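Local atomic coordinates of putative cell invasion protein with MAC/Perforin domain (Bacteroides thetaiotaomicron VPI-5482, PDB entry 3KK7), a protein that is of undetermined function but, as a MACPF-family protein of a gut symbiont, is a putative cell invasion protein that may act at membranes as its perforin relatives do. Residues A[423-426]-A[427-430]; A[186-190]-A[191-195]; A[231-235]-A[236-240]. All coordinates share one frame; numbering follows the deposited sequence.

Contact 1. Residues A[423-426]-A[427-430]; sequences LKAN and SIPA
A425 and I428 meet through one pair of methyls: CD1 of the isoleucine lies 4.0 Å from CB of A425 and, closer still, 3.7 Å from the CA of A425. With CG1 of I428 beside its own backbone N (chi1 -64°) and the chain extended beyond it, the terminal methyl swings back along the turn to lie against the alanine. The CB of I428 meanwhile rests 3.5 Å from A425 O, so that backbone and side chain close on the same residue.

Two peptide N-H groups draw the chain round. S427 N gives a hydrogen bond to K424 O at 3.1 Å, and I428 N gives one to A425 O at 3.3 Å. Both bonds span three residues. A425 O also accepts from the hydroxyl of T431, which ties the turn to the helix that follows. S427 lays its CB over K424 O at 3.2 Å.

N426 leans the other way. Its amide nitrogen ND2 is hydrogen-bonded to Y394 O, and the side chain packs on D395 and I396 of strand 392-401, while L423 and K424 touch L393 on the same strand. The buried amide is thus held by the sheet, and I428 remains on an exposed side.

With N426 N bonded to L423 O as well, three consecutive bonds run from residue i+3 to residue i, as in overlapping type I or 3-10 turns. I428 then takes the N-cap position, and P429 opens helix 429-443 in the D2 part of the protein.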
ATOM      1  N   LEU A 423      -6.011  29.449  29.823  1.00 45.05           N
ATOM      2  CA  LEU A 423      -5.488  29.055  28.509  1.00 43.96           C
ATOM      3  C   LEU A 423      -4.711  30.185  27.830  1.00 42.95           C
ATOM      4  O   LEU A 423      -3.656  29.946  27.247  1.00 42.94           O
ATOM      5  CB  LEU A 423      -6.630  28.561  27.594  1.00 43.88           C
ATOM      6  CG  LEU A 423      -7.398  27.288  28.008  1.00 43.43           C
ATOM      7  CD1 LEU A 423      -8.744  27.204  27.300  1.00 42.47           C
ATOM      8  CD2 LEU A 423      -6.579  26.020  27.752  1.00 42.45           C
ATOM      9  N   LYS A 424      -5.227  31.406  27.923  1.00 41.84           N
ATOM     10  CA  LYS A 424      -4.540  32.594  27.392  1.00 41.27           C
ATOM     11  C   LYS A 424      -3.182  32.856  28.077  1.00 40.73           C
ATOM     12  O   LYS A 424      -2.281  33.468  27.480  1.00 40.39           O
ATOM     13  CB  LYS A 424      -5.452  33.825  27.530  1.00 41.34           C
ATOM     14  CG  LYS A 424      -4.899  35.114  26.922  1.00 41.49           C
ATOM     15  CD  LYS A 424      -5.988  36.186  26.841  1.00 41.55           C
ATOM     16  CE  LYS A 424      -5.436  37.574  26.520  1.00 40.66           C
ATOM     17  NZ  LYS A 424      -6.540  38.560  26.389  1.00 39.86           N
ATOM     18  N   ALA A 425      -3.045  32.398  29.326  1.00 40.20           N
ATOM     19  CA  ALA A 425      -1.789  32.527  30.076  1.00 39.85           C
ATOM     20  C   ALA A 425      -0.682  31.600  29.546  1.00 39.43           C
ATOM     21  O   ALA A 425       0.487  31.782  29.893  1.00 39.08           O
ATOM     22  CB  ALA A 425      -2.022  32.287  31.573  1.00 39.95           C
ATOM     23  N   ASN A 426      -1.047  30.613  28.719  1.00 38.76           N
ATOM     24  CA  ASN A 426      -0.058  29.789  28.032  1.00 38.51           C
ATOM     25  C   ASN A 426       0.673  30.578  26.925  1.00 38.62           C
ATOM     26  O   ASN A 426       1.714  30.127  26.412  1.00 38.34           O
ATOM     27  CB  ASN A 426      -0.708  28.529  27.446  1.00 38.47           C
ATOM     28  CG  ASN A 426      -1.228  27.566  28.518  1.00 37.87           C
ATOM     29  OD1 ASN A 426      -0.602  27.391  29.555  1.00 36.82           O
ATOM     30  ND2 ASN A 426      -2.366  26.921  28.250  1.00 34.95           N
ATOM     31  N   SER A 427       0.110  31.736  26.558  1.00 38.63           N
ATOM     32  CA  SER A 427       0.719  32.673  25.599  1.00 38.87           C
ATOM     33  C   SER A 427       1.716  33.619  26.224  1.00 38.57           C
ATOM     34  O   SER A 427       2.389  34.351  25.505  1.00 38.60           O
ATOM     35  CB  SER A 427      -0.348  33.520  24.911  1.00 39.00           C
ATOM     36  OG  SER A 427      -1.085  32.704  24.021  1.00 41.53           O
ATOM     37  N   ILE A 428       1.784  33.632  27.556  1.00 38.35           N
ATOM     38  CA  ILE A 428       2.781  34.414  28.276  1.00 38.07           C
ATOM     39  C   ILE A 428       4.090  33.608  28.320  1.00 38.16           C
ATOM     40  O   ILE A 428       4.097  32.472  28.811  1.00 38.03           O
ATOM     41  CB  ILE A 428       2.298  34.762  29.724  1.00 38.11           C
ATOM     42  CG1 ILE A 428       1.056  35.672  29.665  1.00 37.57           C
ATOM     43  CG2 ILE A 428       3.438  35.407  30.536  1.00 36.66           C
ATOM     44  CD1 ILE A 428       0.151  35.604  30.894  1.00 36.64           C
ATOM     45  N   PRO A 429       5.200  34.187  27.804  1.00 38.19           N
ATOM     46  CA  PRO A 429       6.521  33.529  27.833  1.00 38.16           C
ATOM     47  C   PRO A 429       6.926  32.923  29.191  1.00 38.18           C
ATOM     48  O   PRO A 429       7.620  31.908  29.228  1.00 37.93           O
ATOM     49  CB  PRO A 429       7.480  34.669  27.472  1.00 37.99           C
ATOM     50  CG  PRO A 429       6.676  35.606  26.638  1.00 37.62           C
ATOM     51  CD  PRO A 429       5.255  35.491  27.104  1.00 38.05           C
ATOM     52  N   ALA A 430       6.487  33.553  30.283  1.00 38.29           N
ATOM     53  CA  ALA A 430       6.834  33.135  31.652  1.00 38.49           C
ATOM     54  C   ALA A 430       6.146  31.833  32.076  1.00 38.41           C
ATOM     55  O   ALA A 430       6.772  30.962  32.693  1.00 38.28           O
ATOM     56  CB  ALA A 430       6.512  34.278  32.672  1.00 38.38           C
TER

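Contact 2. Residues A[186-190]-A[191-195]; sequences DYLDE and LFVDA. With EDO (1,2-ethanediol), chain E.
L188 reaches V193 and F192 with successive parts of one side chain. Its CB comes first, 3.9 Å from CG2 of V193. CG lies beside the backbone N of L188 (chi1 -63°), which carries the branch point on toward the phenylalanine. At the tip both methyls converge on a single ring carbon: CD1 stands 4.0 Å from CE2 of F192, approaching the ring at its edge and near its plane, and CD2 is equally close to that atom.

D189, the next residue, supplies the polar half. Its CG is set anti to the backbone N (chi1 168°), bringing OD2 over the open end of the helix. There OD2 accepts from F192 N at 3.0 Å through its anti lone pair, and weakly from L191 N at 2.7 Å. The backbone carbonyl of the same residue begins the regular pattern, D189 O receiving V193 N at 3.0 Å, and E190 O receives D194 N in the next bond. An aspartate N-cap with a leucine before it touching a valine five residues on is a hydrophobic staple; the carboxylate probably gains from the helix dipole as well.

Further back, a 1,2-ethanediol, probably from the crystallisation liquor, is bound at the hydroxyls of Y187 and Y89. The elbow sits between helices 177-186 and 190-198: Y187 packs on helix 82-88, F192 meets Y208 of helix 201-208 edge-to-face, and D186 bonds N484 at the end of strand 480-484 and N486 just after it.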
ATOM      1  N   ASP A 186      -1.402 -11.970  14.683  1.00 22.75           N
ATOM      2  CA  ASP A 186      -0.672 -13.230  14.879  1.00 23.30           C
ATOM      3  C   ASP A 186      -0.162 -13.986  13.638  1.00 23.19           C
ATOM      4  O   ASP A 186       0.646 -14.858  13.787  1.00 23.07           O
ATOM      5  CB  ASP A 186      -1.569 -14.181  15.691  1.00 23.92           C
ATOM      6  CG  ASP A 186      -1.523 -13.909  17.197  1.00 25.38           C
ATOM      7  OD1 ASP A 186      -0.455 -14.149  17.793  1.00 29.60           O
ATOM      8  OD2 ASP A 186      -2.539 -13.485  17.797  1.00 29.17           O
ATOM      9  N   TYR A 187      -0.595 -13.650  12.423  1.00 23.80           N
ATOM     10  CA  TYR A 187      -0.265 -14.463  11.255  1.00 24.01           C
ATOM     11  C   TYR A 187       0.512 -13.754  10.124  1.00 24.04           C
ATOM     12  O   TYR A 187       0.552 -14.234   8.976  1.00 24.46           O
ATOM     13  CB  TYR A 187      -1.549 -15.120  10.740  1.00 24.17           C
ATOM     14  CG  TYR A 187      -2.113 -16.060  11.777  1.00 24.66           C
ATOM     15  CD1 TYR A 187      -1.628 -17.367  11.892  1.00 24.41           C
ATOM     16  CD2 TYR A 187      -3.069 -15.632  12.697  1.00 24.71           C
ATOM     17  CE1 TYR A 187      -2.079 -18.225  12.865  1.00 22.04           C
ATOM     18  CE2 TYR A 187      -3.534 -16.503  13.683  1.00 24.35           C
ATOM     19  CZ  TYR A 187      -3.030 -17.805  13.748  1.00 23.07           C
ATOM     20  OH  TYR A 187      -3.503 -18.692  14.685  1.00 22.82           O
ATOM     21  N   LEU A 188       1.178 -12.649  10.457  1.00 23.56           N
ATOM     22  CA  LEU A 188       1.996 -11.955   9.485  1.00 23.13           C
ATOM     23  C   LEU A 188       3.341 -12.653   9.264  1.00 23.76           C
ATOM     24  O   LEU A 188       3.914 -13.259  10.165  1.00 22.46           O
ATOM     25  CB  LEU A 188       2.212 -10.497   9.889  1.00 22.91           C
ATOM     26  CG  LEU A 188       0.952  -9.627   9.955  1.00 21.75           C
ATOM     27  CD1 LEU A 188       1.324  -8.245  10.566  1.00 17.17           C
ATOM     28  CD2 LEU A 188       0.289  -9.504   8.553  1.00 16.89           C
ATOM     29  N   ASP A 189       3.820 -12.582   8.025  1.00 24.78           N
ATOM     30  CA  ASP A 189       5.103 -13.137   7.671  1.00 25.17           C
ATOM     31  C   ASP A 189       6.157 -12.368   8.462  1.00 26.07           C
ATOM     32  O   ASP A 189       6.064 -11.133   8.586  1.00 26.65           O
ATOM     33  CB  ASP A 189       5.307 -13.001   6.161  1.00 25.56           C
ATOM     34  CG  ASP A 189       6.721 -13.279   5.734  1.00 25.00           C
ATOM     35  OD1 ASP A 189       7.016 -14.430   5.398  1.00 22.18           O
ATOM     36  OD2 ASP A 189       7.537 -12.338   5.772  1.00 26.52           O
ATOM     37  N   GLU A 190       7.146 -13.064   9.009  1.00 26.37           N
ATOM     38  CA  GLU A 190       8.136 -12.377   9.837  1.00 27.43           C
ATOM     39  C   GLU A 190       8.984 -11.339   9.040  1.00 27.15           C
ATOM     40  O   GLU A 190       9.413 -10.335   9.597  1.00 26.77           O
ATOM     41  CB  GLU A 190       9.021 -13.370  10.592  1.00 27.57           C
ATOM     42  CG  GLU A 190       9.805 -14.248   9.672  1.00 31.88           C
ATOM     43  CD  GLU A 190      10.642 -15.281  10.394  1.00 37.17           C
ATOM     44  OE1 GLU A 190      11.375 -14.916  11.355  1.00 40.66           O
ATOM     45  OE2 GLU A 190      10.588 -16.457   9.964  1.00 40.31           O
ATOM     46  N   LEU A 191       9.217 -11.557   7.750  1.00 26.75           N
ATOM     47  CA  LEU A 191      10.005 -10.575   6.999  1.00 26.60           C
ATOM     48  C   LEU A 191       9.155  -9.336   6.698  1.00 26.90           C
ATOM     49  O   LEU A 191       9.665  -8.229   6.596  1.00 27.19           O
ATOM     50  CB  LEU A 191      10.609 -11.189   5.729  1.00 25.99           C
ATOM     51  CG  LEU A 191      11.559 -12.393   5.951  1.00 25.81           C
ATOM     52  CD1 LEU A 191      12.184 -12.816   4.599  1.00 22.02           C
ATOM     53  CD2 LEU A 191      12.654 -12.110   7.019  1.00 22.42           C
ATOM     54  N   PHE A 192       7.848  -9.507   6.574  1.00 27.02           N
ATOM     55  CA  PHE A 192       6.968  -8.344   6.510  1.00 27.22           C
ATOM     56  C   PHE A 192       6.946  -7.567   7.850  1.00 27.29           C
ATOM     57  O   PHE A 192       6.953  -6.335   7.846  1.00 27.29           O
ATOM     58  CB  PHE A 192       5.564  -8.759   6.094  1.00 27.17           C
ATOM     59  CG  PHE A 192       4.575  -7.654   6.142  1.00 26.52           C
ATOM     60  CD1 PHE A 192       4.562  -6.693   5.160  1.00 28.70           C
ATOM     61  CD2 PHE A 192       3.653  -7.571   7.178  1.00 26.59           C
ATOM     62  CE1 PHE A 192       3.624  -5.634   5.215  1.00 28.15           C
ATOM     63  CE2 PHE A 192       2.724  -6.558   7.229  1.00 26.34           C
ATOM     64  CZ  PHE A 192       2.708  -5.583   6.256  1.00 27.35           C
ATOM     65  N   VAL A 193       6.903  -8.281   8.976  1.00 27.21           N
ATOM     66  CA  VAL A 193       7.040  -7.637  10.283  1.00 27.17           C
ATOM     67  C   VAL A 193       8.360  -6.904  10.345  1.00 27.55           C
ATOM     68  O   VAL A 193       8.407  -5.783  10.809  1.00 28.12           O
ATOM     69  CB  VAL A 193       6.963  -8.616  11.452  1.00 27.11           C
ATOM     70  CG1 VAL A 193       7.266  -7.892  12.767  1.00 25.66           C
ATOM     71  CG2 VAL A 193       5.577  -9.285  11.474  1.00 26.57           C
ATOM     72  N   ASP A 194       9.421  -7.513   9.837  1.00 27.89           N
ATOM     73  CA  ASP A 194      10.707  -6.836   9.762  1.00 28.20           C
ATOM     74  C   ASP A 194      10.618  -5.492   9.049  1.00 27.48           C
ATOM     75  O   ASP A 194      11.144  -4.509   9.541  1.00 27.01           O
ATOM     76  CB  ASP A 194      11.750  -7.695   9.045  1.00 28.75           C
ATOM     77  CG  ASP A 194      13.119  -7.021   8.982  1.00 30.21           C
ATOM     78  OD1 ASP A 194      13.828  -7.026  10.003  1.00 33.04           O
ATOM     79  OD2 ASP A 194      13.487  -6.489   7.914  1.00 33.03           O
ATOM     80  N   ALA A 195       9.972  -5.467   7.890  1.00 27.25           N
ATOM     81  CA  ALA A 195       9.910  -4.256   7.063  1.00 27.01           C
ATOM     82  C   ALA A 195       9.068  -3.211   7.756  1.00 27.36           C
ATOM     83  O   ALA A 195       9.371  -2.021   7.705  1.00 28.20           O
ATOM     84  CB  ALA A 195       9.374  -4.569   5.704  1.00 26.46           C
TER
HETATM   85  C1  EDO E 605      -4.643 -16.908  17.450  1.00 41.48           C
HETATM   86  O1  EDO E 605      -5.065 -17.687  16.325  1.00 38.17           O
HETATM   87  C2  EDO E 605      -5.801 -16.046  17.933  1.00 42.19           C
HETATM   88  O2  EDO E 605      -6.713 -16.809  18.740  1.00 43.53           O

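Contact 3. Residues A[231-235]-A[236-240]; sequences TNSIQ and FDSKE
Q235 O receives K239 N at 3.0 Å, with an N-H...O angle of 173°, and this bond starts helix 236-249. Before it, the chain from S233 to the N-cap residue Q235 approaches as an irregular loop, extended at S233 and Q235; from F236 onward the backbone is helical.

K239 doubles back beneath this loop. Its CG lies 3.3 Å from S233 O, and CE follows at 3.6 Å from I234 O. A bend at chi3 (-65°) turns the end of the chain aside, and NZ is hydrogen-bonded to the carbonyls of E155 and V157. The aliphatic part thus pads the loop while the buried ammonium is held by two carbonyls away from it. Alongside, the two serines pack by their carbons, S233 CB being 3.7 Å from S238 CB.

At the helix start D237 folds over its own neighbour: CG occupies the place between the backbone N and the carbonyl carbon (chi1 55°), and OD1 accepts a weak bond from S238 N at 2.9 Å. The same oxygen lies 3.5 Å from Q235 CB.

The contact joins strand 220-230 to the helix beyond it. E240 forms salt bridges with R113 and K116 past strand 93-108, and T231 pairs with K287 beside strand 288-298. By its place between strands 220-230 and 288-298, helix 236-249 probably belongs to the second helical cluster, as in other MACPF proteins.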
ATOM      1  N   THR A 231      -4.475   7.863 -38.405  1.00 27.83           N
ATOM      2  CA  THR A 231      -4.163   8.689 -39.553  1.00 28.00           C
ATOM      3  C   THR A 231      -4.993   9.968 -39.601  1.00 28.39           C
ATOM      4  O   THR A 231      -4.465  11.060 -39.894  1.00 28.56           O
ATOM      5  CB  THR A 231      -4.400   7.861 -40.830  1.00 28.03           C
ATOM      6  OG1 THR A 231      -3.599   6.671 -40.748  1.00 27.47           O
ATOM      7  CG2 THR A 231      -4.086   8.678 -42.140  1.00 26.80           C
ATOM      8  N   ASN A 232      -6.278   9.843 -39.289  1.00 28.42           N
ATOM      9  CA  ASN A 232      -7.193  10.956 -39.513  1.00 28.45           C
ATOM     10  C   ASN A 232      -8.043  11.467 -38.361  1.00 28.18           C
ATOM     11  O   ASN A 232      -8.650  12.522 -38.511  1.00 28.94           O
ATOM     12  CB  ASN A 232      -8.069  10.646 -40.735  1.00 28.37           C
ATOM     13  CG  ASN A 232      -7.366  10.980 -42.048  1.00 27.18           C
ATOM     14  OD1 ASN A 232      -7.126  10.109 -42.871  1.00 28.32           O
ATOM     15  ND2 ASN A 232      -7.032  12.247 -42.238  1.00 25.30           N
ATOM     16  N   SER A 233      -8.096  10.768 -37.234  1.00 27.48           N
ATOM     17  CA  SER A 233      -8.879  11.249 -36.099  1.00 27.29           C
ATOM     18  C   SER A 233      -7.963  11.635 -34.967  1.00 27.44           C
ATOM     19  O   SER A 233      -7.004  10.929 -34.692  1.00 27.66           O
ATOM     20  CB  SER A 233      -9.826  10.177 -35.593  1.00 27.19           C
ATOM     21  OG  SER A 233     -10.775   9.833 -36.564  1.00 26.75           O
ATOM     22  N   ILE A 234      -8.261  12.756 -34.325  1.00 27.68           N
ATOM     23  CA  ILE A 234      -7.573  13.168 -33.100  1.00 27.86           C
ATOM     24  C   ILE A 234      -8.499  13.132 -31.863  1.00 28.43           C
ATOM     25  O   ILE A 234      -8.034  13.244 -30.731  1.00 28.16           O
ATOM     26  CB  ILE A 234      -6.964  14.595 -33.234  1.00 28.11           C
ATOM     27  CG1 ILE A 234      -8.057  15.653 -33.440  1.00 27.37           C
ATOM     28  CG2 ILE A 234      -5.890  14.628 -34.336  1.00 25.75           C
ATOM     29  CD1 ILE A 234      -7.531  17.102 -33.378  1.00 28.85           C
ATOM     30  N   GLN A 235      -9.804  13.011 -32.099  1.00 29.11           N
ATOM     31  CA  GLN A 235     -10.794  12.937 -31.043  1.00 29.81           C
ATOM     32  C   GLN A 235     -10.660  11.642 -30.264  1.00 29.50           C
ATOM     33  O   GLN A 235     -10.641  10.558 -30.853  1.00 29.35           O
ATOM     34  CB  GLN A 235     -12.215  13.007 -31.620  1.00 30.48           C
ATOM     35  CG  GLN A 235     -12.639  14.393 -32.062  1.00 33.93           C
ATOM     36  CD  GLN A 235     -12.591  15.394 -30.914  1.00 38.82           C
ATOM     37  OE1 GLN A 235     -12.840  15.038 -29.735  1.00 42.98           O
ATOM     38  NE2 GLN A 235     -12.250  16.648 -31.234  1.00 39.62           N
ATOM     39  N   PHE A 236     -10.621  11.769 -28.938  1.00 28.89           N
ATOM     40  CA  PHE A 236     -10.435  10.616 -28.068  1.00 28.81           C
ATOM     41  C   PHE A 236     -11.395   9.466 -28.398  1.00 28.68           C
ATOM     42  O   PHE A 236     -11.001   8.311 -28.395  1.00 28.05           O
ATOM     43  CB  PHE A 236     -10.540  10.992 -26.574  1.00 28.35           C
ATOM     44  CG  PHE A 236     -11.928  11.268 -26.113  1.00 27.64           C
ATOM     45  CD1 PHE A 236     -12.747  10.226 -25.695  1.00 27.46           C
ATOM     46  CD2 PHE A 236     -12.411  12.568 -26.079  1.00 28.10           C
ATOM     47  CE1 PHE A 236     -14.032  10.476 -25.272  1.00 28.66           C
ATOM     48  CE2 PHE A 236     -13.695  12.837 -25.671  1.00 28.44           C
ATOM     49  CZ  PHE A 236     -14.518  11.788 -25.257  1.00 29.42           C
ATOM     50  N   ASP A 237     -12.644   9.788 -28.700  1.00 28.35           N
ATOM     51  CA  ASP A 237     -13.618   8.743 -28.892  1.00 28.38           C
ATOM     52  C   ASP A 237     -13.467   8.094 -30.257  1.00 27.42           C
ATOM     53  O   ASP A 237     -13.480   6.859 -30.367  1.00 27.40           O
ATOM     54  CB  ASP A 237     -15.060   9.216 -28.600  1.00 29.04           C
ATOM     55  CG  ASP A 237     -15.462  10.424 -29.379  1.00 31.28           C
ATOM     56  OD1 ASP A 237     -14.590  11.079 -29.984  1.00 37.48           O
ATOM     57  OD2 ASP A 237     -16.665  10.728 -29.387  1.00 36.30           O
ATOM     58  N   SER A 238     -13.281   8.904 -31.285  1.00 26.17           N
ATOM     59  CA  SER A 238     -13.077   8.355 -32.621  1.00 25.83           C
ATOM     60  C   SER A 238     -11.861   7.392 -32.683  1.00 24.96           C
ATOM     61  O   SER A 238     -11.942   6.319 -33.266  1.00 24.23           O
ATOM     62  CB  SER A 238     -12.921   9.491 -33.633  1.00 25.66           C
ATOM     63  OG  SER A 238     -14.005  10.411 -33.533  1.00 26.82           O
ATOM     64  N   LYS A 239     -10.746   7.788 -32.071  1.00 24.53           N
ATOM     65  CA  LYS A 239      -9.547   6.960 -32.077  1.00 24.11           C
ATOM     66  C   LYS A 239      -9.818   5.664 -31.329  1.00 24.23           C
ATOM     67  O   LYS A 239      -9.393   4.608 -31.760  1.00 23.84           O
ATOM     68  CB  LYS A 239      -8.351   7.685 -31.461  1.00 23.67           C
ATOM     69  CG  LYS A 239      -7.894   8.951 -32.196  1.00 22.52           C
ATOM     70  CD  LYS A 239      -6.553   9.515 -31.641  1.00 20.60           C
ATOM     71  CE  LYS A 239      -6.621  10.035 -30.171  1.00 20.53           C
ATOM     72  NZ  LYS A 239      -5.335  10.669 -29.647  1.00 17.58           N
ATOM     73  N   GLU A 240     -10.556   5.750 -30.228  1.00 25.08           N
ATOM     74  CA  GLU A 240     -10.899   4.555 -29.432  1.00 25.66           C
ATOM     75  C   GLU A 240     -11.782   3.576 -30.224  1.00 25.84           C
ATOM     76  O   GLU A 240     -11.541   2.376 -30.167  1.00 26.21           O
ATOM     77  CB  GLU A 240     -11.486   4.942 -28.065  1.00 25.45           C
ATOM     78  CG  GLU A 240     -10.373   5.484 -27.119  1.00 27.23           C
ATOM     79  CD  GLU A 240     -10.873   6.076 -25.819  1.00 26.90           C
ATOM     80  OE1 GLU A 240     -12.008   5.788 -25.453  1.00 29.59           O
ATOM     81  OE2 GLU A 240     -10.137   6.835 -25.157  1.00 28.11           O
TER

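How the contacts relate
Followed from the N terminus, the chain makes contact 2 first, then contact 3, and contact 1 last; each is a local turn into a helix, complete before the next opens, so none encloses or crosses another. Contact 2 joins helices 177-186 and 190-198, and contact 3 passes from strand 220-230 of the large antiparallel sheet into helix 236-249. Both fall in the MACPF part yet lie on opposite sides of the chain's centre, their own centres about 49 Å apart. Contact 1, in the D2 part, links helices 420-424 and 429-443 beside the sheet containing strand 392-401. Its centre is about 47 Å from that of contact 2 and about 66 Å from that of contact 3.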